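Local atomic coordinates of hydrophilic protein, virA protein (Chromobacterium violaceum, PDB entry 3BO6), a protein that probably acts as a phosphothreonine lyase effector of the SpvC family, which irreversibly removes phosphate from phosphothreonine by beta-elimination. Residues Pro38-Met43 / Val93-Gln98; Ser52-Leu57 / Leu103-Val107; Val64-Arg70 / Asp112-Asp118; Asp82-Val88 / Ala132-Val138. All blocks are in the same frame, centred on the assembly; numbering follows the deposited sequence.

Contact 1. Residues Pro38-Met43 / Val93-Gln98; sequences PDYSGM and VPQAFQ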
# COMPACT_ATOMS: atom_id res chain seq x y z
N PRO A 38 12.52 -7.45 -10.91
CA PRO A 38 11.82 -8.24 -11.92
C PRO A 38 10.92 -7.34 -12.76
O PRO A 38 10.56 -6.23 -12.30
CB PRO A 38 10.94 -9.19 -11.08
CG PRO A 38 11.53 -9.18 -9.73
CD PRO A 38 12.14 -7.83 -9.54
N ASP A 39 10.56 -7.76 -13.96
CA ASP A 39 9.44 -7.10 -14.62
C ASP A 39 8.14 -7.85 -14.29
O ASP A 39 8.16 -8.85 -13.57
CB ASP A 39 9.66 -6.88 -16.13
CG ASP A 39 9.71 -8.17 -16.93
OD1 ASP A 39 9.47 -9.25 -16.36
OD2 ASP A 39 9.99 -8.07 -18.14
N TYR A 40 7.02 -7.36 -14.81
CA TYR A 40 5.73 -7.91 -14.43
C TYR A 40 5.62 -9.39 -14.80
O TYR A 40 5.26 -10.24 -13.97
CB TYR A 40 4.61 -7.11 -15.08
CG TYR A 40 3.23 -7.62 -14.72
CD1 TYR A 40 2.69 -7.39 -13.47
CD2 TYR A 40 2.48 -8.33 -15.64
CE1 TYR A 40 1.42 -7.84 -13.15
CE2 TYR A 40 1.21 -8.79 -15.32
CZ TYR A 40 0.69 -8.55 -14.08
OH TYR A 40 -0.57 -9.03 -13.76
N SER A 41 5.91 -9.69 -16.07
CA SER A 41 5.80 -11.06 -16.57
C SER A 41 6.76 -12.00 -15.83
O SER A 41 6.43 -13.15 -15.57
CB SER A 41 6.04 -11.10 -18.07
OG SER A 41 5.86 -12.41 -18.57
N GLY A 42 7.95 -11.50 -15.49
CA GLY A 42 8.91 -12.29 -14.73
C GLY A 42 8.44 -12.60 -13.32
O GLY A 42 8.60 -13.72 -12.82
N MET A 43 7.85 -11.60 -12.67
CA MET A 43 7.34 -11.87 -11.35
C MET A 43 6.28 -12.98 -11.37
O MET A 43 6.17 -13.75 -10.40
CB MET A 43 6.82 -10.61 -10.67
CG MET A 43 6.40 -10.88 -9.25
SD MET A 43 6.34 -9.41 -8.24
CE MET A 43 5.84 -10.15 -6.69
N VAL A 93 -1.50 -2.51 -16.36
CA VAL A 93 -0.83 -3.06 -15.18
C VAL A 93 0.66 -3.39 -15.38
O VAL A 93 1.48 -3.04 -14.54
CB VAL A 93 -1.63 -4.24 -14.58
CG1 VAL A 93 -0.88 -4.85 -13.43
CG2 VAL A 93 -2.99 -3.75 -14.12
N PRO A 94 1.04 -4.06 -16.48
CA PRO A 94 2.47 -4.32 -16.64
C PRO A 94 3.30 -3.03 -16.70
O PRO A 94 4.39 -2.99 -16.13
CB PRO A 94 2.54 -5.10 -17.97
CG PRO A 94 1.23 -5.76 -18.07
CD PRO A 94 0.24 -4.75 -17.51
N GLN A 95 2.81 -2.00 -17.39
CA GLN A 95 3.50 -0.72 -17.44
C GLN A 95 3.56 -0.04 -16.07
O GLN A 95 4.56 0.59 -15.72
CB GLN A 95 2.82 0.23 -18.44
CG GLN A 95 2.83 -0.24 -19.88
CD GLN A 95 1.54 -0.93 -20.26
OE1 GLN A 95 1.14 -1.91 -19.65
NE2 GLN A 95 0.89 -0.41 -21.30
N ALA A 96 2.48 -0.14 -15.29
CA ALA A 96 2.46 0.41 -13.94
C ALA A 96 3.47 -0.31 -13.06
O ALA A 96 4.21 0.32 -12.30
CB ALA A 96 1.07 0.32 -13.34
N PHE A 97 3.52 -1.63 -13.18
CA PHE A 97 4.51 -2.40 -12.44
C PHE A 97 5.93 -1.92 -12.77
O PHE A 97 6.77 -1.73 -11.88
CB PHE A 97 4.34 -3.90 -12.74
CG PHE A 97 5.21 -4.79 -11.89
CD1 PHE A 97 4.69 -5.40 -10.76
CD2 PHE A 97 6.54 -5.02 -12.23
CE1 PHE A 97 5.48 -6.21 -9.97
CE2 PHE A 97 7.35 -5.84 -11.43
CZ PHE A 97 6.81 -6.44 -10.31
N GLN A 98 6.23 -1.73 -14.06
CA GLN A 98 7.56 -1.25 -14.47
C GLN A 98 7.85 0.13 -13.88
O GLN A 98 8.97 0.43 -13.48
CB GLN A 98 7.67 -1.18 -15.99
CG GLN A 98 9.00 -0.64 -16.49
CD GLN A 98 10.13 -1.66 -16.36
OE1 GLN A 98 9.90 -2.82 -16.01
NE2 GLN A 98 11.35 -1.23 -16.66
O HOH W 1 10.33 -3.73 -13.39
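Residues Tyr40 and Pro94 bring the two backbones closest, their CA atoms 5.3 Å apart, where the start of the short helix 40-44 lies against the first turns of helix 93-104. No direct hydrogen bond joins the segments, and Phe97 and Tyr40 carry most of the packing. Phe97 holds CG trans to its own backbone N (chi1 -173°), which sends the ring across the helix start. Tyr40 CA sits over one face, 4.0 Å from the Phe97 ring centroid, as a CH-pi contact. The Tyr40 ring turns its edge to the same residue in an offset edge-to-face pair with planes at 67°, while its CD2 meets Pro94 CG at 3.8 Å and its CE1 reaches Val93 CG1. At the ring edge, Met43 SD lies 3.7 Å from Phe97 CZ, a Met-aromatic contact. Asp39 is the N-cap: its OD1 accepts from Gly42 N at 2.9 Å. Toward the surface, a water donates to both Pro38 O and Gln98 OE1. The apolar side faces the sheet, where Met43 and Phe97 pack on Trp114 of strand 113-117, Met43 also touches Leu57 of strand 55-59, and Tyr40 OH bonds with Thr117 O and Met119 N.

Contact 2. Residues Ser52-Leu57 / Leu103-Val107; sequences SQGFQL and LLFSV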
# COMPACT_ATOMS: atom_id res chain seq x y z
N SER A 52 14.21 -11.07 -5.13
CA SER A 52 14.82 -9.88 -5.71
C SER A 52 14.91 -8.79 -4.66
O SER A 52 13.93 -8.51 -3.97
CB SER A 52 14.02 -9.39 -6.92
OG SER A 52 14.67 -8.27 -7.51
N GLN A 53 16.09 -8.18 -4.53
CA GLN A 53 16.30 -7.06 -3.62
C GLN A 53 15.90 -7.37 -2.18
O GLN A 53 15.43 -6.49 -1.46
CB GLN A 53 15.56 -5.82 -4.12
CG GLN A 53 16.03 -5.36 -5.50
CD GLN A 53 17.37 -4.66 -5.46
OE1 GLN A 53 17.88 -4.35 -4.38
NE2 GLN A 53 17.95 -4.41 -6.62
N GLY A 54 16.06 -8.62 -1.77
CA GLY A 54 15.70 -9.01 -0.42
C GLY A 54 14.22 -9.27 -0.18
O GLY A 54 13.82 -9.55 0.95
N PHE A 55 13.42 -9.20 -1.24
CA PHE A 55 12.00 -9.55 -1.18
C PHE A 55 11.82 -10.98 -1.69
O PHE A 55 12.31 -11.33 -2.77
CB PHE A 55 11.17 -8.58 -2.04
CG PHE A 55 10.94 -7.22 -1.42
CD1 PHE A 55 11.92 -6.24 -1.45
CD2 PHE A 55 9.72 -6.92 -0.82
CE1 PHE A 55 11.69 -4.99 -0.88
CE2 PHE A 55 9.49 -5.69 -0.26
CZ PHE A 55 10.46 -4.72 -0.28
N GLN A 56 11.15 -11.82 -0.91
CA GLN A 56 10.71 -13.14 -1.36
C GLN A 56 9.53 -12.97 -2.29
O GLN A 56 8.59 -12.23 -1.97
CB GLN A 56 10.30 -13.98 -0.15
CG GLN A 56 11.42 -14.18 0.87
CD GLN A 56 11.02 -15.09 2.02
OE1 GLN A 56 11.84 -15.42 2.88
NE2 GLN A 56 9.76 -15.50 2.05
N LEU A 57 9.56 -13.64 -3.44
CA LEU A 57 8.49 -13.54 -4.43
C LEU A 57 7.75 -14.87 -4.57
O LEU A 57 8.38 -15.93 -4.55
CB LEU A 57 9.06 -13.15 -5.79
CG LEU A 57 10.08 -12.01 -5.83
CD1 LEU A 57 10.56 -11.80 -7.27
CD2 LEU A 57 9.44 -10.73 -5.29
N LEU A 103 10.50 1.72 -6.70
CA LEU A 103 10.03 2.06 -5.36
C LEU A 103 9.62 0.82 -4.56
O LEU A 103 9.95 0.69 -3.39
CB LEU A 103 8.85 3.04 -5.44
CG LEU A 103 9.26 4.51 -5.68
CD1 LEU A 103 8.09 5.34 -6.20
CD2 LEU A 103 9.85 5.10 -4.41
N LEU A 104 8.89 -0.10 -5.19
CA LEU A 104 8.35 -1.23 -4.43
C LEU A 104 9.43 -2.20 -3.96
O LEU A 104 9.23 -2.94 -2.99
CB LEU A 104 7.29 -1.97 -5.25
CG LEU A 104 5.98 -1.21 -5.48
CD1 LEU A 104 5.09 -1.95 -6.49
CD2 LEU A 104 5.25 -1.03 -4.16
N PHE A 105 10.56 -2.24 -4.67
CA PHE A 105 11.70 -3.07 -4.27
C PHE A 105 12.81 -2.26 -3.60
O PHE A 105 13.89 -2.77 -3.36
CB PHE A 105 12.26 -3.85 -5.46
CG PHE A 105 11.35 -4.95 -5.95
CD1 PHE A 105 10.52 -4.74 -7.03
CD2 PHE A 105 11.36 -6.19 -5.33
CE1 PHE A 105 9.66 -5.75 -7.48
CE2 PHE A 105 10.50 -7.21 -5.77
CZ PHE A 105 9.67 -6.99 -6.85
N SER A 106 12.55 -0.99 -3.31
CA SER A 106 13.59 -0.12 -2.77
C SER A 106 14.05 -0.55 -1.37
O SER A 106 13.23 -0.89 -0.52
CB SER A 106 13.08 1.32 -2.70
OG SER A 106 14.01 2.18 -2.02
N VAL A 107 15.36 -0.46 -1.13
CA VAL A 107 15.92 -0.69 0.21
C VAL A 107 15.32 0.31 1.22
O VAL A 107 15.32 0.08 2.44
CB VAL A 107 17.46 -0.55 0.19
CG1 VAL A 107 17.86 0.85 -0.27
CG2 VAL A 107 18.04 -0.85 1.56
O HOH W 2 15.40 -3.94 -1.18
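Phe105 and Phe55 form the dense half of this contact. The edge of Phe105 points at the face of Phe55 in a T-shaped pair, with centroids 5.5 Å apart and planes at 79°; Phe105 CD2 comes within 3.9 Å of Phe55 CD1. Farther along the Phe105 rim, Leu57 CD2 lies in the ring plane, 3.7 Å from Phe105 CE2. Phe55 turns its CG away from its carbonyl carbon (chi1 -77°), and its CZ ends 3.5 Å from Leu104 O, an acceptor already bonded to Trp114 NE1. Trp114 also meets Phe105 edge-to-face, extending the aromatic cluster. The first segment is the tip of a beta hairpin: a type I' turn from Ser52 to Phe55 links strands 49-52 and 55-59, and the end of helix 93-104, with Phe105 the first residue to leave helical geometry, packs against it. The turn itself is the looser, solvent side. Here Gln53, an exposed residue, lays CB 3.6 Å from Phe105 O, and no direct hydrogen bond spans the segments. A water replaces one, donating to Gln53 O at 2.6 Å and to Phe105 O at 2.9 Å. Gln53 NE2 makes a weak bond to Leu35 O.

Contact 3. Residues Val64-Arg70 / Asp112-Asp118; sequences VFMHAHR and DKWKVTD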
# COMPACT_ATOMS: atom_id res chain seq x y z
N VAL A 64 -4.98 -15.39 -7.37
CA VAL A 64 -4.76 -14.61 -8.56
C VAL A 64 -3.82 -13.41 -8.33
O VAL A 64 -3.89 -12.44 -9.05
CB VAL A 64 -6.10 -14.16 -9.18
CG1 VAL A 64 -6.98 -15.37 -9.48
CG2 VAL A 64 -6.82 -13.18 -8.28
N PHE A 65 -2.93 -13.52 -7.35
CA PHE A 65 -1.97 -12.44 -7.10
C PHE A 65 -0.55 -12.96 -7.16
O PHE A 65 -0.31 -14.17 -7.07
CB PHE A 65 -2.23 -11.81 -5.73
CG PHE A 65 -3.61 -11.21 -5.56
CD1 PHE A 65 -3.88 -9.93 -6.01
CD2 PHE A 65 -4.62 -11.93 -4.94
CE1 PHE A 65 -5.15 -9.37 -5.87
CE2 PHE A 65 -5.88 -11.38 -4.77
CZ PHE A 65 -6.15 -10.10 -5.23
N MET A 66 0.38 -12.04 -7.34
CA MET A 66 1.80 -12.31 -7.16
C MET A 66 2.24 -11.50 -5.95
O MET A 66 1.85 -10.34 -5.80
CB MET A 66 2.61 -11.95 -8.40
CG MET A 66 2.10 -12.66 -9.64
SD MET A 66 1.40 -11.51 -10.81
CE MET A 66 2.84 -10.51 -11.06
N HIS A 67 3.04 -12.12 -5.08
CA HIS A 67 3.32 -11.56 -3.76
C HIS A 67 4.80 -11.25 -3.59
O HIS A 67 5.65 -11.99 -4.05
CB HIS A 67 2.92 -12.56 -2.68
CG HIS A 67 1.54 -13.10 -2.82
ND1 HIS A 67 0.47 -12.59 -2.11
CD2 HIS A 67 1.03 -14.10 -3.59
CE1 HIS A 67 -0.63 -13.25 -2.42
NE2 HIS A 67 -0.31 -14.17 -3.32
N ALA A 68 5.08 -10.20 -2.83
CA ALA A 68 6.43 -9.85 -2.45
C ALA A 68 6.44 -9.52 -0.97
O ALA A 68 5.59 -8.75 -0.49
CB ALA A 68 6.90 -8.63 -3.25
N HIS A 69 7.41 -10.06 -0.24
CA HIS A 69 7.58 -9.68 1.16
C HIS A 69 9.03 -9.78 1.57
O HIS A 69 9.72 -10.70 1.18
CB HIS A 69 6.69 -10.48 2.10
CG HIS A 69 7.09 -11.90 2.24
ND1 HIS A 69 6.60 -12.90 1.43
CD2 HIS A 69 7.93 -12.51 3.12
CE1 HIS A 69 7.12 -14.06 1.79
NE2 HIS A 69 7.93 -13.85 2.81
N ARG A 70 9.50 -8.83 2.36
CA ARG A 70 10.89 -8.85 2.80
C ARG A 70 11.19 -10.08 3.65
O ARG A 70 10.43 -10.42 4.56
CB ARG A 70 11.20 -7.61 3.64
CG ARG A 70 11.35 -6.35 2.83
CD ARG A 70 11.84 -5.21 3.71
NE ARG A 70 12.32 -4.08 2.92
CZ ARG A 70 11.81 -2.85 3.00
NH1 ARG A 70 10.79 -2.60 3.81
NH2 ARG A 70 12.32 -1.87 2.26
N ASP A 112 6.85 -3.49 3.78
CA ASP A 112 7.47 -4.82 3.85
C ASP A 112 6.79 -5.87 2.96
O ASP A 112 7.42 -6.86 2.61
CB ASP A 112 7.43 -5.36 5.28
CG ASP A 112 8.46 -4.72 6.19
OD1 ASP A 112 9.51 -4.22 5.72
OD2 ASP A 112 8.22 -4.76 7.42
N LYS A 113 5.53 -5.66 2.62
CA LYS A 113 4.72 -6.68 1.97
C LYS A 113 3.69 -6.06 1.05
O LYS A 113 3.00 -5.12 1.45
CB LYS A 113 4.00 -7.52 3.04
CG LYS A 113 3.32 -8.77 2.50
CD LYS A 113 2.65 -9.58 3.62
CE LYS A 113 1.21 -9.13 3.83
NZ LYS A 113 0.34 -10.25 4.30
N TRP A 114 3.58 -6.58 -0.17
CA TRP A 114 2.61 -6.10 -1.15
C TRP A 114 2.29 -7.21 -2.15
O TRP A 114 2.98 -8.23 -2.16
CB TRP A 114 3.13 -4.81 -1.85
CG TRP A 114 4.51 -4.90 -2.47
CD1 TRP A 114 5.69 -4.55 -1.89
CD2 TRP A 114 4.83 -5.36 -3.80
NE1 TRP A 114 6.74 -4.77 -2.78
CE2 TRP A 114 6.23 -5.26 -3.95
CE3 TRP A 114 4.06 -5.84 -4.86
CZ2 TRP A 114 6.88 -5.64 -5.12
CZ3 TRP A 114 4.72 -6.22 -6.03
CH2 TRP A 114 6.11 -6.12 -6.15
N LYS A 115 1.23 -7.04 -2.93
CA LYS A 115 0.85 -7.99 -4.03
C LYS A 115 0.27 -7.16 -5.15
O LYS A 115 0.09 -6.00 -4.95
CB LYS A 115 -0.10 -9.07 -3.52
CG LYS A 115 -1.48 -8.59 -3.14
CD LYS A 115 -2.20 -9.75 -2.46
CE LYS A 115 -3.66 -9.47 -2.26
NZ LYS A 115 -4.26 -10.63 -1.52
N VAL A 116 0.36 -7.78 -6.33
CA VAL A 116 -0.18 -7.27 -7.58
C VAL A 116 -1.04 -8.35 -8.23
O VAL A 116 -0.70 -9.54 -8.18
CB VAL A 116 0.95 -6.78 -8.54
CG1 VAL A 116 1.85 -7.92 -8.98
CG2 VAL A 116 0.37 -6.06 -9.73
N THR A 117 -2.14 -7.96 -8.85
CA THR A 117 -3.03 -8.95 -9.39
C THR A 117 -2.36 -9.54 -10.62
O THR A 117 -1.69 -8.83 -11.39
CB THR A 117 -4.27 -8.18 -9.90
OG1 THR A 117 -4.87 -7.50 -8.79
CG2 THR A 117 -5.30 -9.11 -10.57
N ASP A 118 -2.56 -10.84 -10.81
CA ASP A 118 -2.16 -11.52 -12.04
C ASP A 118 -3.26 -11.33 -13.07
O ASP A 118 -4.33 -11.96 -12.99
CB ASP A 118 -1.94 -13.00 -11.77
CG ASP A 118 -1.45 -13.76 -13.01
OD1 ASP A 118 -1.56 -13.21 -14.12
OD2 ASP A 118 -0.97 -14.89 -12.84
O HOH W 3 2.29 -10.36 -0.22
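Arg70 and Asp112 close one end of this antiparallel pair twice: Arg70 N donates to Asp112 O, and Arg70 NH1 makes a salt bridge to Asp112 OD1 at 2.8 Å. That oxygen is met on its anti side, somewhat out of the carboxylate plane, the two flat groups standing 81° apart. OD1 also accepts from Gln74 N, OD2 takes Cys75 N and Lys139 NZ, and Arg70 NH2 donates to Ser109 O. Met66 with Val116 and Ala68 with Trp114 are hydrogen-bonded pairs, each supplying two N-H...O bonds, and Asp118 N finishes the ladder on Val64 O at 2.7 Å. Thr117 OG1 bonds to Val128 O, while Asp118 OD1 takes Arg44 NE and Glu120 N. A water donates to Trp114 O at 3.0 Å. The Lys115 ammonium instead meets a pi face: CG lies between backbone N and carbonyl carbon (chi1 68°), and the extended chain lays CE over the Phe65 ring centre, NZ 3.9 Å from that centroid. On the sheet's other face, Ala68 CB rests 3.7 Å from the centroid of Trp114's six-membered ring. Strands 55-59 and 134-137 flank the pair, and helix 40-44 covers this last face, Met43 on Ala68 and Tyr40 on Met66.

Contact 4. Residues Asp82-Val88 / Ala132-Val138; sequences DKFHISV and AQFTLYV. With SO4 (sulfate ion), chain C.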
# COMPACT_ATOMS: atom_id res chain seq x y z
N ASP A 82 -4.06 -1.49 8.32
CA ASP A 82 -3.93 -0.39 7.36
C ASP A 82 -3.39 -0.87 6.03
O ASP A 82 -2.34 -1.53 5.96
CB ASP A 82 -3.08 0.73 7.97
CG ASP A 82 -3.69 1.28 9.23
OD1 ASP A 82 -4.87 1.65 9.18
OD2 ASP A 82 -3.00 1.33 10.27
N LYS A 83 -4.10 -0.57 4.95
CA LYS A 83 -3.64 -0.98 3.63
C LYS A 83 -3.99 0.05 2.58
O LYS A 83 -4.97 0.81 2.70
CB LYS A 83 -4.20 -2.36 3.27
CG LYS A 83 -5.69 -2.38 2.97
CD LYS A 83 -6.31 -3.79 3.17
CE LYS A 83 -5.72 -4.81 2.21
NZ LYS A 83 -6.28 -6.17 2.50
N PHE A 84 -3.17 0.08 1.54
CA PHE A 84 -3.45 0.90 0.38
C PHE A 84 -3.69 0.04 -0.84
O PHE A 84 -3.12 -1.04 -0.97
CB PHE A 84 -2.26 1.81 0.03
CG PHE A 84 -1.89 2.78 1.11
CD1 PHE A 84 -0.72 2.62 1.83
CD2 PHE A 84 -2.68 3.89 1.34
CE1 PHE A 84 -0.35 3.55 2.81
CE2 PHE A 84 -2.33 4.83 2.32
CZ PHE A 84 -1.16 4.64 3.06
N HIS A 85 -4.49 0.56 -1.76
CA HIS A 85 -4.58 -0.01 -3.09
C HIS A 85 -4.06 1.03 -4.06
O HIS A 85 -4.08 2.24 -3.77
CB HIS A 85 -6.03 -0.35 -3.42
CG HIS A 85 -6.61 -1.40 -2.53
ND1 HIS A 85 -7.61 -1.13 -1.63
CD2 HIS A 85 -6.34 -2.72 -2.42
CE1 HIS A 85 -7.93 -2.25 -0.99
NE2 HIS A 85 -7.18 -3.22 -1.46
N ILE A 86 -3.61 0.56 -5.22
CA ILE A 86 -3.23 1.42 -6.33
C ILE A 86 -4.06 1.02 -7.54
O ILE A 86 -4.10 -0.17 -7.90
CB ILE A 86 -1.73 1.30 -6.68
CG1 ILE A 86 -0.87 1.43 -5.42
CG2 ILE A 86 -1.34 2.37 -7.72
CD1 ILE A 86 0.63 1.26 -5.68
N SER A 87 -4.74 1.98 -8.15
CA SER A 87 -5.63 1.70 -9.29
C SER A 87 -5.11 2.36 -10.57
O SER A 87 -4.99 3.59 -10.64
CB SER A 87 -7.04 2.22 -9.01
OG SER A 87 -7.58 1.60 -7.86
N VAL A 88 -4.79 1.53 -11.55
CA VAL A 88 -4.47 2.02 -12.89
C VAL A 88 -5.45 1.45 -13.91
O VAL A 88 -6.27 0.57 -13.59
CB VAL A 88 -3.01 1.68 -13.28
CG1 VAL A 88 -2.02 2.31 -12.30
CG2 VAL A 88 -2.80 0.17 -13.39
N ALA A 132 -7.39 -1.20 -8.17
CA ALA A 132 -6.82 -1.88 -7.01
C ALA A 132 -5.98 -3.09 -7.40
O ALA A 132 -6.07 -4.15 -6.77
CB ALA A 132 -7.93 -2.29 -6.03
N GLN A 133 -5.16 -2.93 -8.44
CA GLN A 133 -4.32 -4.03 -8.91
C GLN A 133 -3.06 -4.19 -8.07
O GLN A 133 -2.35 -5.20 -8.19
CB GLN A 133 -3.97 -3.86 -10.39
CG GLN A 133 -5.21 -3.74 -11.27
CD GLN A 133 -5.54 -2.31 -11.65
OE1 GLN A 133 -5.09 -1.36 -11.00
NE2 GLN A 133 -6.36 -2.14 -12.68
N PHE A 134 -2.74 -3.20 -7.24
CA PHE A 134 -1.67 -3.35 -6.26
C PHE A 134 -2.26 -3.18 -4.88
O PHE A 134 -3.08 -2.28 -4.66
CB PHE A 134 -0.57 -2.28 -6.44
CG PHE A 134 0.11 -2.30 -7.79
CD1 PHE A 134 1.40 -2.78 -7.92
CD2 PHE A 134 -0.55 -1.81 -8.91
CE1 PHE A 134 2.03 -2.79 -9.18
CE2 PHE A 134 0.06 -1.83 -10.15
CZ PHE A 134 1.34 -2.31 -10.28
N THR A 135 -1.85 -4.02 -3.94
CA THR A 135 -2.23 -3.90 -2.54
C THR A 135 -0.96 -3.78 -1.70
O THR A 135 -0.07 -4.62 -1.82
CB THR A 135 -3.04 -5.12 -2.11
OG1 THR A 135 -4.22 -5.22 -2.92
CG2 THR A 135 -3.43 -5.00 -0.64
N LEU A 136 -0.87 -2.73 -0.89
CA LEU A 136 0.28 -2.48 -0.03
C LEU A 136 -0.14 -2.62 1.42
O LEU A 136 -1.09 -1.96 1.85
CB LEU A 136 0.80 -1.04 -0.23
CG LEU A 136 0.97 -0.50 -1.65
CD1 LEU A 136 1.41 0.96 -1.60
CD2 LEU A 136 2.00 -1.32 -2.40
N TYR A 137 0.57 -3.45 2.17
CA TYR A 137 0.26 -3.68 3.58
C TYR A 137 1.16 -2.85 4.47
O TYR A 137 2.39 -3.00 4.43
CB TYR A 137 0.41 -5.17 3.92
CG TYR A 137 -0.50 -6.04 3.09
CD1 TYR A 137 -1.80 -6.31 3.49
CD2 TYR A 137 -0.07 -6.55 1.88
CE1 TYR A 137 -2.63 -7.13 2.71
CE2 TYR A 137 -0.88 -7.35 1.11
CZ TYR A 137 -2.15 -7.63 1.51
OH TYR A 137 -2.90 -8.44 0.68
N VAL A 138 0.56 -1.95 5.26
CA VAL A 138 1.31 -1.08 6.14
C VAL A 138 1.37 -1.76 7.50
O VAL A 138 0.38 -2.35 7.95
CB VAL A 138 0.62 0.29 6.28
CG1 VAL A 138 1.51 1.23 7.08
CG2 VAL A 138 0.32 0.87 4.91
S SO4 C . -8.90 -5.86 0.12
O1 SO4 C . -9.59 -4.56 0.09
O2 SO4 C . -8.91 -6.40 1.47
O3 SO4 C . -9.59 -6.78 -0.77
O4 SO4 C . -7.51 -5.69 -0.30
O HOH W 4 -1.42 -1.70 9.93
O HOH W 5 -5.37 -8.30 0.98
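Lys83 and His85 flank Thr135 of the facing strand and reach one sulfate by different torsions: Lys83 places CG between its backbone N and carbonyl carbon (chi1 71°), then bends at chi3, whereas His85 turns CG away from its carbonyl carbon (chi1 -63°), which sets His85 CD2 beside Thr135 OG1 with NE2 directed at the sulfate. Both stand on the same face of an antiparallel strand pair inside the seven-stranded sheet, and a classic beta bulge interrupts the pairing where Gln133 and Phe134 both face Ile86. His85 NE2 donates to sulfate O4 at 2.7 Å, nearly straight, with the anion at the edge of the imidazole and in its plane. Lys83 NZ donates to sulfate O2 at 2.8 Å and more weakly to O4. Arg127, Arg192 and Arg199 complete the basic pocket; the ion probably came from the crystallisation liquor, but its site is consistent with a place for the substrate phosphate. Asp180 holds His85 ND1, a second-shell bond that fixes the imidazole's rotation, and Glu194 forms a salt bridge with Lys83.

The opposite face is apolar. Phe84 CE1 meets Val138 CG2 at 3.5 Å, and Ile86 CB packs on Phe134 CB, beneath helices 93-104 and 149-168. At the bulge and beyond it, side chains join the backbone ladder: Ser87 OG accepts from Ala132 N at 2.8 Å, and the bent Gln133 chain brings its amide to both backbone polar atoms of Val88. Gln133 OE1 receives Val88 N on a lone pair, and Gln133 NE2 donates back to Val88 O at 2.9 Å, tilted from the carbonyl plane.

In the fold
Contacts 3 and 4 are strand pairs of one sheet, adjoining at strands 113-117 and 134-137 and built on backbone ladders; contacts 1 and 2 lack direct hydrogen bonds across them and rely on aromatic packing plus a bridging water. Helix 93-104 serves both, its start in contact 1 and its end in contact 2, against the sheet's apolar face. Contact 4, nearest the chain centre, is buried and carries the anion pocket on its other face, near Lys115 of contact 3. Contact 1 lies farthest out, partly exposed, contact 2 is mostly buried, and contact 3 is packed on one face but more open on its lysine and histidine face. Trp114 of contact 3 links the aromatics of contacts 1 and 2.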